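Local atomic coordinates of NADP-dependent alcohol dehydrogenase (Entamoeba histolytica, PDB entry 2OUI), a protein that probably catalyses the reversible, NADP-dependent oxidation of alcohols to aldehydes or ketones with a bound zinc ion, working as a tetramer. Residues 91-94 against 95-99; 125-129 against 130-134; 163-166 against 167-170; 199-202 against 203-207; 243-246 against 247-250. The protein carries 1 engineered substitution. All blocks are in the same frame, centred on the assembly; numbering follows the deposited sequence.

How the contacts relate
The five contacts are local turns and helix ends, met in numerical order along the chain. Contacts 1 and 2 lie in the GroES-like range, with centres about 17 Å apart. They also meet across subunits, where Q96 bonds to A131 O of another copy. Contacts 3, 4 and 5 border the parallel sheet of the Rossmann-type part. Contact 3 leads into strand 170-173, contact 4 follows strand 194-197 and contact 5 follows strand 236-241. Their centres are about 19 to 22 Å apart. Contacts 1 and 4, about 38 Å apart between centres, lie on opposite sides of the chain's centre. The set thus samples both parts of a two-domain dehydrogenase.

Contact 1. Residues 91-94 against 95-99; sequences GEEE and SQRGY
E93 and R97 form a salt bridge one helical turn apart, with E93 OE2 3.0 Å from R97 NE. E93 OE2 uses its anti lone pair, and the carboxylate plane is turned 57° from the guanidinium plane. The E93 chain runs extended from a CG that lies anti to the backbone N (chi1 164°). R97 CG sits between its own N and carbonyl carbon, which folds the chain back over the last turn, where CG is 3.3 Å from E93 O. The aliphatic part of E94 packs alongside, with E94 CG 3.7 Å from R97 NH2. A water joins E94 OE2 to that nitrogen, and E94 OE1 accepts from G104 N.

Amide and backbone bonds close the two ends. Q96 NE2 gives a hydrogen bond to G91 O at 2.9 Å, coming from above the carbonyl plane. Q96 N bonds to the carbonyl O of E92, which is at the N-cap position. At the other end Y99 N reaches E94 O at 2.8 Å. Within the segment G98 N bonds to S95 O. These two bonds, with the positive phi of G98, make a Schellman motif that ends the helix.

Other subunits share the charged groups. E93 OE2 also pairs with K257 of the third subunit, while R97 NH1 and NH2 bond to G259 O and P258 O of the third subunit. E92 pairs with K73 of the second subunit, and Q96 NE2 also bonds to A131 O of the second subunit. The short surface helix 93-96 thus touches two neighbouring subunits. In the chain it comes between strands 80-83 and 124-126.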
loop_
_atom_site.group_PDB
_atom_site.type_symbol
_atom_site.label_atom_id
_atom_site.label_comp_id
_atom_site.label_asym_id
_atom_site.label_seq_id
_atom_site.Cartn_x
_atom_site.Cartn_y
_atom_site.Cartn_z
ATOM N N GLY A 91 10.810 7.747 19.222
ATOM C CA GLY A 91 11.065 9.046 18.586
ATOM C C GLY A 91 12.275 9.071 17.665
ATOM O O GLY A 91 12.599 10.112 17.111
ATOM N N GLU A 92 12.985 7.950 17.537
ATOM C CA GLU A 92 14.169 7.921 16.651
ATOM C C GLU A 92 13.758 7.993 15.186
ATOM O O GLU A 92 12.585 7.741 14.860
ATOM C CB GLU A 92 15.034 6.679 16.913
ATOM C CG GLU A 92 15.776 6.677 18.264
ATOM C CD GLU A 92 16.791 7.804 18.460
ATOM O OE1 GLU A 92 17.382 8.308 17.484
ATOM O OE2 GLU A 92 17.016 8.169 19.629
ATOM N N GLU A 93 14.707 8.342 14.314
ATOM C CA GLU A 93 14.418 8.529 12.881
ATOM C C GLU A 93 13.667 7.350 12.271
ATOM O O GLU A 93 12.667 7.524 11.572
ATOM C CB GLU A 93 15.707 8.702 12.081
ATOM C CG GLU A 93 15.432 8.499 10.578
ATOM C CD GLU A 93 16.679 8.472 9.724
ATOM O OE1 GLU A 93 17.683 9.108 10.102
ATOM O OE2 GLU A 93 16.648 7.830 8.656
ATOM N N GLU A 94 14.178 6.137 12.479
ATOM C CA GLU A 94 13.539 4.945 11.900
ATOM C C GLU A 94 12.086 4.767 12.305
ATOM O O GLU A 94 11.280 4.370 11.481
ATOM C CB GLU A 94 14.363 3.688 12.180
ATOM C CG GLU A 94 15.799 3.795 11.617
ATOM C CD GLU A 94 16.802 4.538 12.505
ATOM O OE1 GLU A 94 16.467 5.057 13.614
ATOM O OE2 GLU A 94 17.978 4.610 12.075
ATOM N N SER A 95 11.775 4.982 13.590
ATOM C CA SER A 95 10.390 4.946 14.064
ATOM C C SER A 95 9.493 5.971 13.357
ATOM O O SER A 95 8.364 5.638 12.979
ATOM C CB SER A 95 10.345 5.156 15.583
ATOM O OG SER A 95 11.345 4.348 16.215
ATOM N N GLN A 96 9.994 7.199 13.173
ATOM C CA GLN A 96 9.241 8.253 12.514
ATOM C C GLN A 96 8.945 7.941 11.059
ATOM O O GLN A 96 7.977 8.464 10.507
ATOM C CB GLN A 96 9.993 9.579 12.621
ATOM C CG GLN A 96 10.095 10.101 14.075
ATOM C CD GLN A 96 10.562 11.547 14.136
ATOM O OE1 GLN A 96 10.275 12.343 13.246
ATOM N NE2 GLN A 96 11.300 11.886 15.190
ATOM N N ARG A 97 9.785 7.117 10.437
ATOM C CA ARG A 97 9.548 6.718 9.038
ATOM C C ARG A 97 8.987 5.293 8.857
ATOM O O ARG A 97 9.036 4.694 7.762
ATOM C CB ARG A 97 10.785 7.010 8.198
ATOM C CG ARG A 97 12.020 6.217 8.577
ATOM C CD ARG A 97 13.215 6.690 7.719
ATOM N NE ARG A 97 14.450 5.947 8.004
ATOM C CZ ARG A 97 14.657 4.685 7.637
ATOM N NH1 ARG A 97 13.716 4.021 6.984
ATOM N NH2 ARG A 97 15.797 4.088 7.938
ATOM N N GLY A 98 8.387 4.793 9.930
ATOM C CA GLY A 98 7.616 3.555 9.943
ATOM C C GLY A 98 8.297 2.231 10.209
ATOM O O GLY A 98 7.682 1.178 9.968
ATOM N N TYR A 99 9.536 2.276 10.715
ATOM C CA TYR A 99 10.341 1.090 11.025
ATOM C C TYR A 99 10.926 1.181 12.443
ATOM O O TYR A 99 12.143 1.257 12.623
ATOM C CB TYR A 99 11.484 0.970 10.004
ATOM C CG TYR A 99 10.995 0.524 8.632
ATOM C CD1 TYR A 99 10.824 1.441 7.597
ATOM C CD2 TYR A 99 10.694 -0.829 8.382
ATOM C CE1 TYR A 99 10.365 1.018 6.332
ATOM C CE2 TYR A 99 10.237 -1.259 7.122
ATOM C CZ TYR A 99 10.080 -0.334 6.115
ATOM O OH TYR A 99 9.654 -0.753 4.873
HETATM O O HOH W 1 18.323 4.784 9.442
#

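Contact 2. Residues 125-129 against 130-134; sequences HVNEA and DANLA
N132 reaches back to N127 and E128 at the short helix 129-132, which joins strand 124-126 to strand 134-135 in the GroES-like part of the chain. E128 is at the N-cap position of this helix. N132 CB lies 3.4 Å from E128 O and faces the start of the turn. CG is placed anti to the carbonyl carbon (chi1 -74°), which carries the amide toward the carbonyl of N127. ND2 then gives a nearly straight hydrogen bond to N127 O, 2.9 Å long with an angle of 171° at the hydrogen. N127 O lies in the plane of the N132 amide. ND2 in turn stands above the carbonyl plane of N127. ND2 also bonds to P88 O, and OD1 accepts from W90 NE1, so both ends of the buried amide are satisfied and its rotation is fixed.

The backbone repeats the grip. N132 N bonds to E128 O at 2.9 Å, and L133 N bonds to A129 O at 3.0 Å. A131 N makes a weak bond to E128 O.

Beneath the helix the contact is apolar. V126 and L133 point at each other tip to tip, and both rest on V29 of strand 27-34. L133 also packs on V81 and V83 of strand 80-83. The V126 CG1 methyl lies 3.9 Å from the L133 CG methine, and the A129 CB methyl lies 4.1 Å from L133 CD1.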
loop_
_atom_site.group_PDB
_atom_site.type_symbol
_atom_site.label_atom_id
_atom_site.label_comp_id
_atom_site.label_asym_id
_atom_site.label_seq_id
_atom_site.Cartn_x
_atom_site.Cartn_y
_atom_site.Cartn_z
ATOM N N HIS A 125 15.499 -4.331 32.555
ATOM C CA HIS A 125 15.204 -2.946 32.317
ATOM C C HIS A 125 14.429 -2.820 31.005
ATOM O O HIS A 125 14.815 -3.405 29.976
ATOM C CB HIS A 125 16.511 -2.154 32.248
ATOM C CG HIS A 125 16.339 -0.704 31.892
ATOM N ND1 HIS A 125 16.144 -0.273 30.593
ATOM C CD2 HIS A 125 16.376 0.409 32.658
ATOM C CE1 HIS A 125 16.038 1.045 30.581
ATOM N NE2 HIS A 125 16.178 1.484 31.824
ATOM N N VAL A 126 13.373 -2.012 31.030
ATOM C CA VAL A 126 12.599 -1.724 29.827
ATOM C C VAL A 126 12.625 -0.216 29.544
ATOM O O VAL A 126 12.208 0.590 30.389
ATOM C CB VAL A 126 11.125 -2.185 29.968
ATOM C CG1 VAL A 126 10.336 -1.902 28.669
ATOM C CG2 VAL A 126 11.066 -3.658 30.355
ATOM N N ASN A 127 13.115 0.176 28.363
ATOM C CA ASN A 127 13.099 1.602 27.962
ATOM C C ASN A 127 11.705 2.020 27.499
ATOM O O ASN A 127 10.981 1.199 26.956
ATOM C CB ASN A 127 14.071 1.834 26.796
ATOM C CG ASN A 127 13.763 0.943 25.619
ATOM O OD1 ASN A 127 13.873 -0.289 25.701
ATOM N ND2 ASN A 127 13.353 1.554 24.513
ATOM N N GLU A 128 11.345 3.296 27.683
ATOM C CA GLU A 128 10.025 3.787 27.231
ATOM C C GLU A 128 8.880 2.848 27.647
ATOM O O GLU A 128 8.104 2.361 26.823
ATOM C CB GLU A 128 10.048 4.081 25.714
ATOM C CG GLU A 128 10.936 5.311 25.439
ATOM C CD GLU A 128 11.090 5.617 23.968
ATOM O OE1 GLU A 128 10.123 5.391 23.206
ATOM O OE2 GLU A 128 12.181 6.110 23.593
ATOM N N ALA A 129 8.785 2.603 28.954
ATOM C CA ALA A 129 7.904 1.551 29.462
ATOM C C ALA A 129 6.403 1.733 29.140
ATOM O O ALA A 129 5.709 0.749 28.888
ATOM C CB ALA A 129 8.106 1.384 30.974
ATOM N N ASP A 130 5.894 2.961 29.171
ATOM C CA ASP A 130 4.491 3.185 28.825
ATOM C C ASP A 130 4.226 2.738 27.407
ATOM O O ASP A 130 3.166 2.201 27.105
ATOM C CB ASP A 130 4.113 4.677 28.939
ATOM C CG ASP A 130 3.753 5.081 30.362
ATOM O OD1 ASP A 130 3.546 4.182 31.208
ATOM O OD2 ASP A 130 3.674 6.305 30.632
ATOM N N ALA A 131 5.201 2.967 26.522
ATOM C CA ALA A 131 5.019 2.677 25.110
ATOM C C ALA A 131 5.277 1.189 24.837
ATOM O O ALA A 131 4.693 0.614 23.929
ATOM C CB ALA A 131 5.979 3.516 24.293
ATOM N N ASN A 132 6.146 0.568 25.633
ATOM C CA ASN A 132 6.645 -0.760 25.334
ATOM C C ASN A 132 6.109 -1.941 26.150
ATOM O O ASN A 132 6.446 -3.071 25.840
ATOM C CB ASN A 132 8.179 -0.756 25.371
ATOM C CG ASN A 132 8.756 -0.063 24.170
ATOM O OD1 ASN A 132 8.208 -0.187 23.080
ATOM N ND2 ASN A 132 9.833 0.700 24.361
ATOM N N LEU A 133 5.289 -1.693 27.174
ATOM C CA LEU A 133 4.730 -2.797 27.974
ATOM C C LEU A 133 3.189 -2.846 27.910
ATOM O O LEU A 133 2.525 -1.827 28.127
ATOM C CB LEU A 133 5.175 -2.655 29.434
ATOM C CG LEU A 133 6.689 -2.858 29.650
ATOM C CD1 LEU A 133 7.060 -2.573 31.094
ATOM C CD2 LEU A 133 7.145 -4.252 29.217
ATOM N N ALA A 134 2.647 -4.025 27.595
ATOM C CA ALA A 134 1.199 -4.237 27.561
ATOM C C ALA A 134 0.819 -4.874 28.873
ATOM O O ALA A 134 1.524 -5.762 29.358
ATOM C CB ALA A 134 0.819 -5.174 26.401
#

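Contact 3. Residues 163-166 against 167-170; sequences NIKL and GDTV. With EDO (1,2-ethanediol), chain L.
K165 and D168 are joined by two hydrogen bonds. K165 N bonds to D168 OD2 at 2.8 Å, and D168 N closes the turn by bonding to K165 O at 3.0 Å. The K165 N-H meets D168 OD2 from well above the carboxylate plane, 54° out of it. The D168 side chain lies alongside K165, with OD2 3.4 Å from K165 CB. D168 OD2 also pairs with K238, and OD1 pairs with K304 of the fourth subunit. Two lysines and a backbone N-H thus meet this buried carboxylate, and probably favour its charged form.

The apolar side is also packed. I164 crosses V170 at about a right angle, with I164 CG1 3.8 Å from V170 CG2. L189 and A191 also touch I164.

The outer side is looser. The K165 chain bends at chi2 (-59°) and leads away from D168, bringing NZ to N163 OD1 in a weak bond of 3.2 Å. N163 ND2 bonds to D261 OD2. Nearby, a 1,2-ethanediol, probably from the crystallisation liquor, gives a hydrogen bond through its O1 to I164 O at 2.7 Å.

G167 takes positive phi in the third position of the turn. The arrangement is a type II beta turn from K165 to D168. It lies between helix 148-161 and strand 170-173, a central strand of the Rossmann-type parallel sheet.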
loop_
_atom_site.group_PDB
_atom_site.type_symbol
_atom_site.label_atom_id
_atom_site.label_comp_id
_atom_site.label_asym_id
_atom_site.label_seq_id
_atom_site.Cartn_x
_atom_site.Cartn_y
_atom_site.Cartn_z
ATOM N N ASN A 163 2.645 -10.668 2.315
ATOM C CA ASN A 163 1.575 -9.942 1.622
ATOM C C ASN A 163 0.427 -10.882 1.257
ATOM O O ASN A 163 -0.118 -10.863 0.146
ATOM C CB ASN A 163 2.145 -9.241 0.371
ATOM C CG ASN A 163 1.168 -8.284 -0.245
ATOM O OD1 ASN A 163 0.392 -7.641 0.462
ATOM N ND2 ASN A 163 1.188 -8.183 -1.566
ATOM N N ILE A 164 0.080 -11.724 2.218
ATOM C CA ILE A 164 -0.872 -12.799 1.974
ATOM C C ILE A 164 -2.259 -12.184 1.779
ATOM O O ILE A 164 -2.664 -11.314 2.566
ATOM C CB ILE A 164 -0.853 -13.836 3.124
ATOM C CG1 ILE A 164 0.464 -14.636 3.064
ATOM C CG2 ILE A 164 -2.027 -14.757 2.986
ATOM C CD1 ILE A 164 0.835 -15.262 4.345
ATOM N N LYS A 165 -2.954 -12.625 0.728
ATOM C CA LYS A 165 -4.324 -12.158 0.392
ATOM C C LYS A 165 -5.347 -13.269 0.541
ATOM O O LYS A 165 -4.996 -14.455 0.568
ATOM C CB LYS A 165 -4.412 -11.658 -1.049
ATOM C CG LYS A 165 -3.440 -10.517 -1.431
ATOM C CD LYS A 165 -3.631 -9.290 -0.565
ATOM C CE LYS A 165 -2.690 -8.167 -0.995
ATOM N NZ LYS A 165 -2.763 -7.054 -0.005
ATOM N N LEU A 166 -6.626 -12.886 0.587
ATOM C CA LEU A 166 -7.720 -13.839 0.753
ATOM C C LEU A 166 -7.714 -14.884 -0.338
ATOM O O LEU A 166 -7.711 -14.550 -1.535
ATOM C CB LEU A 166 -9.076 -13.119 0.766
ATOM C CG LEU A 166 -9.393 -12.276 2.012
ATOM C CD1 LEU A 166 -10.541 -11.255 1.734
ATOM C CD2 LEU A 166 -9.735 -13.171 3.208
ATOM N N GLY A 167 -7.712 -16.150 0.091
ATOM C CA GLY A 167 -7.684 -17.304 -0.808
ATOM C C GLY A 167 -6.333 -17.673 -1.405
ATOM O O GLY A 167 -6.253 -18.633 -2.168
ATOM N N ASP A 168 -5.266 -16.961 -1.031
ATOM C CA ASP A 168 -3.919 -17.238 -1.565
ATOM C C ASP A 168 -3.461 -18.646 -1.186
ATOM O O ASP A 168 -3.777 -19.133 -0.095
ATOM C CB ASP A 168 -2.877 -16.263 -1.001
ATOM C CG ASP A 168 -2.698 -15.020 -1.860
ATOM O OD1 ASP A 168 -3.213 -14.969 -3.002
ATOM O OD2 ASP A 168 -2.005 -14.103 -1.390
ATOM N N THR A 169 -2.724 -19.289 -2.094
ATOM C CA THR A 169 -2.062 -20.541 -1.774
ATOM C C THR A 169 -0.660 -20.137 -1.283
ATOM O O THR A 169 0.065 -19.413 -1.971
ATOM C CB THR A 169 -1.983 -21.429 -3.034
ATOM O OG1 THR A 169 -3.310 -21.820 -3.420
ATOM C CG2 THR A 169 -1.133 -22.694 -2.795
ATOM N N VAL A 170 -0.280 -20.615 -0.109
ATOM C CA VAL A 170 0.895 -20.096 0.566
ATOM C C VAL A 170 1.789 -21.280 0.911
ATOM O O VAL A 170 1.277 -22.381 1.196
ATOM C CB VAL A 170 0.495 -19.325 1.858
ATOM C CG1 VAL A 170 1.729 -18.984 2.759
ATOM C CG2 VAL A 170 -0.308 -18.024 1.513
HETATM C C1 EDO L . -1.730 -7.875 4.112
HETATM O O1 EDO L . -1.907 -8.811 3.046
HETATM C C2 EDO L . -0.603 -8.356 5.021
HETATM O O2 EDO L . 0.638 -7.784 4.575
#

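Contact 4. Residues 199-202 against 203-207; sequences SRKH and CCDIA. With EDO (1,2-ethanediol), chain J.
K201 meets D205 through a chain that is extended from CB to CE and bent at the end (chi4 -59°). The bend turns NZ onto D205 OD2, forming a salt bridge of 2.9 Å on the syn lone pair. H202 CG lies anti to the backbone N (chi1 -172°), and this brings the ring face against I206. I206 CG1 packs on that face, 3.9 Å from the ring centroid, in a CH-pi contact. A water in the plane of the ring links H202 ND1 to D205 OD2, so this carboxylate oxygen has two partners.

These pairs sit on the first turns of helix 201-209, the helix of a beta-alpha-beta unit between strands 194-197 and 214-216. R200 is at its N-cap position, and C204 N bonds to R200 O at 3.1 Å. In NADP-dependent Rossmann domains the turn after the second strand of the sheet, here 194-197, often meets the 2'-phosphate of the adenosine ribose.

Here a 1,2-ethanediol, probably from the crystallisation liquor, is bound at the turn. Its O1 accepts from S199 N at 2.7 Å. The same O1 accepts from R200 N at 2.9 Å. C203 SG lies over one face of the R200 guanidinium, 4.2 Å from NH2, which also bonds to L344 O.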
loop_
_atom_site.group_PDB
_atom_site.type_symbol
_atom_site.label_atom_id
_atom_site.label_comp_id
_atom_site.label_asym_id
_atom_site.label_seq_id
_atom_site.Cartn_x
_atom_site.Cartn_y
_atom_site.Cartn_z
ATOM N N SER A 199 10.170 -31.246 8.756
ATOM C CA SER A 199 10.430 -32.676 8.854
ATOM C C SER A 199 10.415 -33.229 10.282
ATOM O O SER A 199 10.277 -34.449 10.459
ATOM C CB SER A 199 11.719 -33.033 8.114
ATOM O OG SER A 199 12.754 -32.134 8.481
ATOM N N ARG A 200 10.531 -32.365 11.293
ATOM C CA ARG A 200 10.377 -32.833 12.687
ATOM C C ARG A 200 8.894 -33.197 12.839
ATOM O O ARG A 200 8.008 -32.352 12.600
ATOM C CB ARG A 200 10.826 -31.750 13.681
ATOM C CG ARG A 200 11.320 -32.282 15.026
ATOM C CD ARG A 200 12.471 -31.425 15.587
ATOM N NE ARG A 200 11.998 -30.373 16.487
ATOM C CZ ARG A 200 12.473 -29.126 16.514
ATOM N NH1 ARG A 200 13.436 -28.745 15.681
ATOM N NH2 ARG A 200 11.967 -28.244 17.362
ATOM N N LYS A 201 8.626 -34.462 13.171
ATOM C CA LYS A 201 7.262 -34.991 13.136
ATOM C C LYS A 201 6.267 -34.158 13.929
ATOM O O LYS A 201 5.209 -33.804 13.419
ATOM C CB LYS A 201 7.210 -36.447 13.616
ATOM C CG LYS A 201 5.795 -37.017 13.671
ATOM C CD LYS A 201 5.813 -38.486 13.999
ATOM C CE LYS A 201 4.413 -39.067 14.001
ATOM N NZ LYS A 201 3.501 -38.389 14.985
ATOM N N HIS A 202 6.595 -33.861 15.185
ATOM C CA HIS A 202 5.617 -33.188 16.035
ATOM C C HIS A 202 5.270 -31.800 15.489
ATOM O O HIS A 202 4.100 -31.378 15.521
ATOM C CB HIS A 202 6.072 -33.108 17.503
ATOM C CG HIS A 202 5.001 -32.597 18.424
ATOM N ND1 HIS A 202 3.784 -33.227 18.575
ATOM C CD2 HIS A 202 4.952 -31.496 19.216
ATOM C CE1 HIS A 202 3.033 -32.546 19.423
ATOM N NE2 HIS A 202 3.720 -31.490 19.826
ATOM N N CYS A 203 6.274 -31.116 14.947
ATOM C CA CYS A 203 6.050 -29.812 14.301
ATOM C C CYS A 203 5.071 -29.900 13.142
ATOM O O CYS A 203 4.186 -29.046 13.015
ATOM C CB CYS A 203 7.366 -29.206 13.823
ATOM S SG CYS A 203 8.348 -28.583 15.231
ATOM N N CYS A 204 5.250 -30.916 12.300
ATOM C CA CYS A 204 4.335 -31.190 11.189
ATOM C C CYS A 204 2.901 -31.429 11.654
ATOM O O CYS A 204 1.956 -30.867 11.102
ATOM C CB CYS A 204 4.833 -32.408 10.399
ATOM S SG CYS A 204 6.449 -32.127 9.550
ATOM N N ASP A 205 2.735 -32.263 12.674
ATOM C CA ASP A 205 1.407 -32.581 13.162
ATOM C C ASP A 205 0.735 -31.292 13.664
ATOM O O ASP A 205 -0.422 -31.024 13.347
ATOM C CB ASP A 205 1.496 -33.600 14.304
ATOM C CG ASP A 205 1.922 -34.988 13.831
ATOM O OD1 ASP A 205 1.671 -35.346 12.647
ATOM O OD2 ASP A 205 2.510 -35.712 14.661
ATOM N N ILE A 206 1.482 -30.494 14.421
ATOM C CA ILE A 206 0.952 -29.228 14.970
ATOM C C ILE A 206 0.620 -28.200 13.877
ATOM O O ILE A 206 -0.348 -27.427 14.017
ATOM C CB ILE A 206 1.877 -28.630 16.065
ATOM C CG1 ILE A 206 1.975 -29.575 17.278
ATOM C CG2 ILE A 206 1.391 -27.225 16.520
ATOM C CD1 ILE A 206 0.629 -29.891 17.973
ATOM N N ALA A 207 1.397 -28.186 12.793
ATOM C CA ALA A 207 1.091 -27.260 11.697
ATOM C C ALA A 207 -0.329 -27.472 11.136
ATOM O O ALA A 207 -1.038 -26.495 10.855
ATOM C CB ALA A 207 2.121 -27.352 10.627
HETATM C C1 EDO J . 10.671 -28.787 11.756
HETATM O O1 EDO J . 11.142 -29.594 10.672
HETATM C C2 EDO J . 11.101 -27.347 11.514
HETATM O O2 EDO J . 11.130 -27.088 10.099
HETATM O O HOH W 2 3.144 -35.415 17.224
#

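Contact 5. Residues 243-246 against 247-250; sequences GGDV and HTFA
D245 OD1 accepts a hydrogen bond from H247 N at 2.9 Å, the shortest sound bond between the two segments. The N-H comes from above the carboxylate plane, 47° out of it, and the bond is bent. A chi1 of 59° tucks the D245 carboxylate close over its own backbone and turns OD1 toward H247 N. T248 OG1 accepts from D245 N at 3.0 Å. D245 and T248 thus form a capping box. A type I beta turn runs from D245 to T248, closed by T248 N bonding to D245 O at 3.1 Å. Three bonds in all tie D245 to the two residues that follow V246.

The glycine before the box fits closely. G244 CA is 3.5 Å from T248 OG1, and its backbone angles (phi 92°) are those of a glycine.

The other side chains meet more loosely. V246 CG2 packs over one face of the H247 imidazole, 4.0 Å from the ring centroid, in a CH-pi contact. The H247 ring and the D245 carboxylate are turned well away from parallel. V246 O lies at the edge of the F249 ring, 3.7 Å from CD1. A water bridges V246 O and A250 N.

The loop leaves strand 236-241 of the Rossmann-type sheet and enters helix 248-255. F249 packs on I241 of that strand and on I274 and I276 of strand 273-277. T248 also touches I241, and V246 rests on I274.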
loop_
_atom_site.group_PDB
_atom_site.type_symbol
_atom_site.label_atom_id
_atom_site.label_comp_id
_atom_site.label_asym_id
_atom_site.label_seq_id
_atom_site.Cartn_x
_atom_site.Cartn_y
_atom_site.Cartn_z
ATOM N N GLY A 243 12.605 -20.546 8.661
ATOM C CA GLY A 243 13.646 -21.464 9.107
ATOM C C GLY A 243 14.524 -21.791 7.929
ATOM O O GLY A 243 14.385 -21.187 6.866
ATOM N N GLY A 244 15.441 -22.733 8.112
ATOM C CA GLY A 244 16.347 -23.132 7.044
ATOM C C GLY A 244 17.632 -22.330 7.094
ATOM O O GLY A 244 18.058 -21.886 8.157
ATOM N N ASP A 245 18.250 -22.145 5.937
ATOM C CA ASP A 245 19.529 -21.447 5.866
ATOM C C ASP A 245 19.533 -20.479 4.691
ATOM O O ASP A 245 18.474 -20.196 4.147
ATOM C CB ASP A 245 20.682 -22.460 5.800
ATOM C CG ASP A 245 20.591 -23.383 4.612
ATOM O OD1 ASP A 245 19.885 -23.115 3.639
ATOM O OD2 ASP A 245 21.319 -24.482 4.676
ATOM N N VAL A 246 20.684 -19.937 4.317
ATOM C CA VAL A 246 20.722 -19.009 3.165
ATOM C C VAL A 246 20.217 -19.638 1.857
ATOM O O VAL A 246 19.786 -18.920 0.960
ATOM C CB VAL A 246 22.142 -18.437 2.906
ATOM C CG1 VAL A 246 22.572 -17.535 4.071
ATOM C CG2 VAL A 246 23.123 -19.554 2.618
ATOM N N HIS A 247 20.264 -20.972 1.737
ATOM C CA HIS A 247 19.870 -21.614 0.476
ATOM C C HIS A 247 18.364 -21.803 0.349
ATOM O O HIS A 247 17.859 -22.207 -0.705
ATOM C CB HIS A 247 20.606 -22.937 0.287
ATOM C CG HIS A 247 22.088 -22.779 0.182
ATOM N ND1 HIS A 247 22.938 -23.020 1.240
ATOM C CD2 HIS A 247 22.870 -22.393 -0.851
ATOM C CE1 HIS A 247 24.185 -22.807 0.857
ATOM N NE2 HIS A 247 24.171 -22.429 -0.409
ATOM N N THR A 248 17.641 -21.497 1.421
ATOM C CA THR A 248 16.191 -21.590 1.406
ATOM C C THR A 248 15.559 -20.547 0.500
ATOM O O THR A 248 14.433 -20.738 -0.013
ATOM C CB THR A 248 15.656 -21.419 2.820
ATOM O OG1 THR A 248 16.296 -22.388 3.667
ATOM C CG2 THR A 248 14.174 -21.615 2.841
ATOM N N PHE A 249 16.253 -19.427 0.300
ATOM C CA PHE A 249 15.710 -18.379 -0.556
ATOM C C PHE A 249 15.567 -18.833 -1.991
ATOM O O PHE A 249 14.580 -18.460 -2.640
ATOM C CB PHE A 249 16.533 -17.086 -0.455
ATOM C CG PHE A 249 16.303 -16.343 0.840
ATOM C CD1 PHE A 249 16.899 -16.789 2.028
ATOM C CD2 PHE A 249 15.514 -15.207 0.871
ATOM C CE1 PHE A 249 16.699 -16.094 3.229
ATOM C CE2 PHE A 249 15.316 -14.494 2.078
ATOM C CZ PHE A 249 15.919 -14.963 3.258
ATOM N N ALA A 250 16.542 -19.598 -2.487
ATOM C CA ALA A 250 16.459 -20.151 -3.842
ATOM C C ALA A 250 15.256 -21.076 -3.986
ATOM O O ALA A 250 14.613 -21.081 -5.031
ATOM C CB ALA A 250 17.768 -20.871 -4.255
HETATM O O HOH W 3 19.200 -19.259 -1.715
#